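Side-chain contact in 24-sterol C-methyltransferase (Haloferax volcanii, PDB 6F5Z), which is probably an S-adenosylmethionine-dependent methyltransferase that forms a complex with the activator protein Trm112: residues 124-127 and 128-132. Sequence-based numbering, arbitrary orientation.
Sequences EEIA and RILKP
E125 and R128, one helical turn apart on helix 119-129, lie side by side and join carboxylate to guanidinium in a two-pronged salt bridge. R128 presents its NE and NH2 side-on: NE reaches E125 OE2 at 2.9 Å and NH2 reaches E125 OE1 at 3.0 Å, both nearly straight. The carboxylate is turned 31° from the guanidinium plane; NE comes to OE2 from above the carboxylate plane, and NH2 meets OE1 on its syn side, also well out of that plane. R128 CG stands anti to N (chi1 179°), and the bend at chi3 (67°) swings the guanidinium alongside E125. I129 CG2 covers one guanidinium face off-centre, toward its rim. In this Rossmann-like methyltransferase fold, I129 and L130 set the helix end against V107 of strand 104-110. The last turn closes with L130 N bonded to I126 O at 3.0 Å. I126 CG2 touches L130 CD1 at 3.8 Å. Ahead of strand 104-110, D101 takes a salt bridge and F99 O a hydrogen bond from R128 NH1, and L97 N bonds to E125 OE1. K15 of the UPF0434 family protein chain packs on both E125 and R128. A leucine in place of R128 would probably strip E125 and D101 of their shared guanidinium and F99 O of its donor.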
loop_
_atom_site.group_PDB
_atom_site.type_symbol
_atom_site.label_atom_id
_atom_site.label_comp_id
_atom_site.label_asym_id
_atom_site.label_seq_id
_atom_site.Cartn_x
_atom_site.Cartn_y
_atom_site.Cartn_z
ATOM N N GLU B 124 15.489 -9.645 -6.089
ATOM C CA GLU B 124 15.149 -10.950 -6.655
ATOM C C GLU B 124 15.096 -12.018 -5.539
ATOM O O GLU B 124 14.190 -12.857 -5.540
ATOM C CB GLU B 124 16.192 -11.342 -7.708
ATOM C CG GLU B 124 16.101 -10.468 -8.953
ATOM C CD GLU B 124 17.357 -10.436 -9.807
ATOM O OE1 GLU B 124 18.291 -11.232 -9.544
ATOM O OE2 GLU B 124 17.442 -9.553 -10.693
ATOM N N GLU B 125 16.020 -11.918 -4.558
ATOM C CA GLU B 125 16.039 -12.831 -3.407
ATOM C C GLU B 125 14.792 -12.647 -2.540
ATOM O O GLU B 125 14.241 -13.622 -2.016
ATOM C CB GLU B 125 17.282 -12.595 -2.571
ATOM C CG GLU B 125 18.525 -13.312 -3.086
ATOM C CD GLU B 125 18.384 -14.815 -2.920
ATOM O OE1 GLU B 125 18.624 -15.320 -1.797
ATOM O OE2 GLU B 125 17.997 -15.481 -3.910
ATOM N N ILE B 126 14.352 -11.394 -2.384
ATOM C CA ILE B 126 13.127 -11.117 -1.604
ATOM C C ILE B 126 11.909 -11.694 -2.332
ATOM O O ILE B 126 11.049 -12.354 -1.732
ATOM C CB ILE B 126 13.016 -9.593 -1.355
ATOM C CG1 ILE B 126 14.092 -9.162 -0.345
ATOM C CG2 ILE B 126 11.633 -9.213 -0.828
ATOM C CD1 ILE B 126 14.318 -7.658 -0.272
ATOM N N ALA B 127 11.826 -11.475 -3.652
ATOM C CA ALA B 127 10.713 -12.032 -4.415
ATOM C C ALA B 127 10.742 -13.569 -4.331
ATOM O O ALA B 127 9.689 -14.192 -4.285
ATOM C CB ALA B 127 10.825 -11.598 -5.877
ATOM N N ARG B 128 11.940 -14.158 -4.285
ATOM C CA ARG B 128 12.077 -15.617 -4.184
ATOM C C ARG B 128 11.535 -16.147 -2.857
ATOM O O ARG B 128 10.718 -17.084 -2.861
ATOM C CB ARG B 128 13.556 -16.016 -4.338
ATOM C CG ARG B 128 13.760 -17.535 -4.225
ATOM C CD ARG B 128 15.229 -17.922 -4.339
ATOM N NE ARG B 128 16.041 -17.466 -3.214
ATOM C CZ ARG B 128 16.016 -18.003 -1.999
ATOM N NH1 ARG B 128 15.240 -19.054 -1.743
ATOM N NH2 ARG B 128 16.773 -17.503 -1.032
ATOM N N ILE B 129 11.984 -15.559 -1.712
ATOM C CA ILE B 129 11.550 -16.094 -0.412
ATOM C C ILE B 129 10.078 -15.790 -0.062
ATOM O O ILE B 129 9.469 -16.527 0.715
ATOM C CB ILE B 129 12.479 -15.696 0.731
ATOM C CG1 ILE B 129 12.363 -14.160 1.026
ATOM C CG2 ILE B 129 13.947 -16.116 0.404
ATOM C CD1 ILE B 129 13.141 -13.777 2.297
ATOM N N LEU B 130 9.535 -14.708 -0.605
ATOM C CA LEU B 130 8.153 -14.383 -0.335
ATOM C C LEU B 130 7.216 -15.387 -0.959
ATOM O O LEU B 130 7.354 -15.712 -2.131
ATOM C CB LEU B 130 7.831 -12.999 -0.926
ATOM C CG LEU B 130 8.240 -11.813 -0.069
ATOM C CD1 LEU B 130 8.049 -10.498 -0.857
ATOM C CD2 LEU B 130 7.495 -11.811 1.274
ATOM N N LYS B 131 6.168 -15.729 -0.240
ATOM C CA LYS B 131 5.065 -16.478 -0.829
ATOM C C LYS B 131 4.363 -15.566 -1.862
ATOM O O LYS B 131 4.279 -14.352 -1.637
ATOM C CB LYS B 131 4.058 -16.826 0.270
ATOM C CG LYS B 131 4.595 -17.869 1.247
ATOM C CD LYS B 131 3.642 -18.059 2.424
ATOM C CE LYS B 131 4.127 -19.136 3.351
ATOM N NZ LYS B 131 3.158 -19.300 4.472
ATOM N N PRO B 132 3.782 -16.107 -2.946
ATOM C CA PRO B 132 2.955 -15.265 -3.846
ATOM C C PRO B 132 1.887 -14.514 -3.028
ATOM O O PRO B 132 1.207 -15.078 -2.171
ATOM C CB PRO B 132 2.280 -16.303 -4.770
ATOM C CG PRO B 132 3.266 -17.424 -4.806
ATOM C CD PRO B 132 3.809 -17.515 -3.399
#